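Local coordinates for protein glucose-6-phosphate isomerase (Chlamydia trachomatis D/UW-3/CX, PDB 6OTU) that catalyses the reversible isomerisation of glucose 6-phosphate to fructose 6-phosphate, at residues G267-A272 against G353-G358. Sequence-based numbering, arbitrary orientation.
Sequences GGRFSA and GMESNG. With G6Q (glucose-6-phosphate), chain E.
Arg-269 reaches from the loop onto two consecutive residues of the helix, Glu-355 and Ser-356, and beside the open-chain end of glucose-6-phosphate. Its CG stands between the backbone N and the carbonyl carbon (chi1 59°), and the extended chain from there to NE carries the guanidinium to the helix flank. Arg-269 NE donates to Ser-356 OG at 2.8 Å; the bond is bent, with OG near the guanidinium edge but tilted slightly out of its plane. That hydroxyl is also bonded to Cys-352 O one turn earlier, so it is gripped from both the loop and its own helix. Arg-269 NH1 lies 3.3 Å from both Glu-355 OE1 and Glu-355 OE2, forming a long salt bridge to OE2, the two flat groups lying 55° apart rather than side by side in one plane. Glu-355, the active-site proton donor, extends its chain with CG anti to the backbone N (chi1 -154°), which sets Glu-355 OE1 3.0 Å from ligand C2, a position consistent with proton transfer at that carbon. Gln-494 OE1 and Ser-491 O hold Arg-269 NH1 and NH2 respectively, and Glu-355 OE2 also takes a bond from Gln-351 NE2. Ligand O1 accepts from Arg-269 N (3.0 Å). Phe-270 CZ comes obliquely to 3.3 Å from Ser-356 OG. Gly-268 O accepts from both Ser-271 N and Ser-271 OG. The contact thus joins the loop between strand 258-262 and helix 275-285 to the C-terminal end of helix 345-357, with helix 466-487 packing against Phe-270 and the second subunit reaching Glu-355 through its Ser-387.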
ATOM      1  N   GLY A 267      -2.583 -21.598   9.471  1.00 33.85           N
ATOM      2  CA  GLY A 267      -2.533 -20.906   8.187  1.00 32.76           C
ATOM      3  C   GLY A 267      -1.421 -19.866   8.152  1.00 36.18           C
ATOM      4  O   GLY A 267      -1.170 -19.156   9.133  1.00 36.30           O
ATOM      5  N   GLY A 268      -0.749 -19.781   6.994  1.00 37.09           N
ATOM      6  CA  GLY A 268       0.375 -18.860   6.846  1.00 30.34           C
ATOM      7  C   GLY A 268       0.044 -17.429   7.223  1.00 35.60           C
ATOM      8  O   GLY A 268       0.784 -16.781   7.967  1.00 42.08           O
ATOM      9  N   ARG A 269      -1.087 -16.916   6.727  1.00 34.90           N
ATOM     10  CA  ARG A 269      -1.515 -15.555   7.015  1.00 30.15           C
ATOM     11  C   ARG A 269      -2.028 -15.398   8.443  1.00 40.33           C
ATOM     12  O   ARG A 269      -2.425 -14.291   8.834  1.00 36.57           O
ATOM     13  CB  ARG A 269      -2.588 -15.121   6.010  1.00 30.23           C
ATOM     14  CG  ARG A 269      -3.822 -15.992   5.983  1.00 33.66           C
ATOM     15  CD  ARG A 269      -4.744 -15.609   4.830  1.00 32.75           C
ATOM     16  NE  ARG A 269      -5.797 -16.604   4.613  1.00 33.12           N
ATOM     17  CZ  ARG A 269      -5.673 -17.695   3.853  1.00 34.44           C
ATOM     18  NH1 ARG A 269      -4.538 -17.951   3.214  1.00 30.75           N
ATOM     19  NH2 ARG A 269      -6.698 -18.528   3.722  1.00 31.19           N
ATOM     20  N   PHE A 270      -2.028 -16.478   9.224  1.00 34.01           N
ATOM     21  CA  PHE A 270      -2.363 -16.422  10.639  1.00 36.30           C
ATOM     22  C   PHE A 270      -1.214 -16.921  11.512  1.00 34.93           C
ATOM     23  O   PHE A 270      -1.447 -17.310  12.656  1.00 33.38           O
ATOM     24  CB  PHE A 270      -3.625 -17.240  10.933  1.00 33.40           C
ATOM     25  CG  PHE A 270      -4.819 -16.883  10.079  1.00 34.75           C
ATOM     26  CD1 PHE A 270      -5.637 -15.831  10.415  1.00 31.91           C
ATOM     27  CD2 PHE A 270      -5.135 -17.628   8.957  1.00 38.63           C
ATOM     28  CE1 PHE A 270      -6.735 -15.513   9.639  1.00 31.27           C
ATOM     29  CE2 PHE A 270      -6.238 -17.315   8.182  1.00 34.84           C
ATOM     30  CZ  PHE A 270      -7.044 -16.259   8.537  1.00 31.24           C
ATOM     31  N   SER A 271       0.018 -16.923  11.009  1.00 31.68           N
ATOM     32  CA  SER A 271       1.093 -17.645  11.683  1.00 34.97           C
ATOM     33  C   SER A 271       2.055 -16.748  12.466  1.00 32.80           C
ATOM     34  O   SER A 271       3.030 -17.258  13.035  1.00 32.54           O
ATOM     35  CB  SER A 271       1.866 -18.487  10.660  1.00 35.56           C
ATOM     36  OG  SER A 271       2.625 -17.661   9.803  1.00 38.16           O
ATOM     37  N   ALA A 272       1.803 -15.436  12.527  1.00 33.12           N
ATOM     38  CA  ALA A 272       2.728 -14.535  13.211  1.00 35.56           C
ATOM     39  C   ALA A 272       2.884 -14.869  14.696  1.00 39.34           C
ATOM     40  O   ALA A 272       3.936 -14.585  15.272  1.00 37.59           O
ATOM     41  CB  ALA A 272       2.278 -13.082  13.043  1.00 32.29           C
ATOM     42  N   GLY A 353      -7.018 -10.366   5.024  1.00 41.62           N
ATOM     43  CA  GLY A 353      -8.409 -10.207   4.637  1.00 27.93           C
ATOM     44  C   GLY A 353      -8.712 -10.631   3.213  1.00 30.25           C
ATOM     45  O   GLY A 353      -9.667 -11.373   2.989  1.00 33.69           O
ATOM     46  N   MET A 354      -7.909 -10.182   2.241  1.00 30.66           N
ATOM     47  CA  MET A 354      -8.209 -10.486   0.839  1.00 31.42           C
ATOM     48  C   MET A 354      -7.868 -11.928   0.477  1.00 37.62           C
ATOM     49  O   MET A 354      -8.552 -12.539  -0.355  1.00 40.37           O
ATOM     50  CB  MET A 354      -7.467  -9.523  -0.083  1.00 27.79           C
ATOM     51  CG  MET A 354      -7.895  -8.073   0.131  1.00 27.62           C
ATOM     52  SD  MET A 354      -7.152  -6.931  -1.035  1.00 34.91           S
ATOM     53  CE  MET A 354      -8.031  -7.372  -2.518  1.00 27.67           C
ATOM     54  N   GLU A 355      -6.797 -12.485   1.045  1.00 32.84           N
ATOM     55  CA  GLU A 355      -6.509 -13.890   0.768  1.00 31.35           C
ATOM     56  C   GLU A 355      -7.517 -14.813   1.456  1.00 34.41           C
ATOM     57  O   GLU A 355      -7.900 -15.852   0.897  1.00 29.91           O
ATOM     58  CB  GLU A 355      -5.083 -14.237   1.190  1.00 28.54           C
ATOM     59  CG  GLU A 355      -4.502 -15.387   0.410  1.00 36.62           C
ATOM     60  CD  GLU A 355      -3.284 -15.950   1.061  1.00 42.71           C
ATOM     61  OE1 GLU A 355      -2.794 -16.978   0.574  1.00 45.79           O
ATOM     62  OE2 GLU A 355      -2.815 -15.372   2.064  1.00 49.99           O
ATOM     63  N   SER A 356      -7.958 -14.458   2.667  1.00 28.62           N
ATOM     64  CA  SER A 356      -8.944 -15.289   3.354  1.00 32.03           C
ATOM     65  C   SER A 356     -10.297 -15.219   2.663  1.00 33.05           C
ATOM     66  O   SER A 356     -10.911 -16.248   2.368  1.00 33.70           O
ATOM     67  CB  SER A 356      -9.093 -14.861   4.817  1.00 30.71           C
ATOM     68  OG  SER A 356      -7.904 -15.073   5.552  1.00 38.22           O
ATOM     69  N   ASN A 357     -10.779 -14.013   2.389  1.00 31.92           N
ATOM     70  CA  ASN A 357     -12.170 -13.846   2.008  1.00 32.40           C
ATOM     71  C   ASN A 357     -12.331 -13.466   0.548  1.00 31.70           C
ATOM     72  O   ASN A 357     -13.454 -13.187   0.109  1.00 33.14           O
ATOM     73  CB  ASN A 357     -12.838 -12.842   2.955  1.00 28.73           C
ATOM     74  CG  ASN A 357     -12.900 -13.380   4.383  1.00 31.69           C
ATOM     75  OD1 ASN A 357     -12.963 -14.597   4.569  1.00 35.93           O
ATOM     76  ND2 ASN A 357     -12.866 -12.498   5.389  1.00 28.78           N
ATOM     77  N   GLY A 358     -11.252 -13.509  -0.234  1.00 33.98           N
ATOM     78  CA  GLY A 358     -11.376 -13.308  -1.666  1.00 28.73           C
ATOM     79  C   GLY A 358     -11.872 -14.563  -2.352  1.00 33.18           C
ATOM     80  O   GLY A 358     -11.130 -15.211  -3.090  1.00 29.26           O
TER
HETATM   81  C1  G6Q E 604      -0.624 -17.887   3.472  1.00 50.79           C
HETATM   82  C2  G6Q E 604      -0.435 -18.248   1.996  1.00 54.40           C
HETATM   83  C3  G6Q E 604       0.904 -17.801   1.419  1.00 43.73           C
HETATM   84  C4  G6Q E 604       2.106 -18.590   1.951  1.00 33.23           C
HETATM   85  C5  G6Q E 604       3.352 -18.350   1.097  1.00 32.86           C
HETATM   86  C6  G6Q E 604       4.592 -18.966   1.699  1.00 30.57           C
HETATM   87  O1  G6Q E 604      -1.565 -18.309   4.059  1.00 45.79           O
HETATM   88  O2  G6Q E 604      -0.594 -19.646   1.792  1.00 65.05           O
HETATM   89  O3  G6Q E 604       1.104 -16.410   1.680  1.00 43.87           O
HETATM   90  O4  G6Q E 604       2.389 -18.209   3.296  1.00 28.98           O
HETATM   91  O5  G6Q E 604       3.119 -18.864  -0.218  1.00 33.71           O
HETATM   92  O6  G6Q E 604       4.337 -20.385   1.889  1.00 37.13           O
HETATM   93  P   G6Q E 604       5.400 -21.283   2.712  1.00 39.08           P
HETATM   94  O1P G6Q E 604       5.429 -20.732   4.128  1.00 36.08           O
HETATM   95  O2P G6Q E 604       4.827 -22.693   2.642  1.00 46.74           O
HETATM   96  O3P G6Q E 604       6.732 -21.150   2.004  1.00 36.59           O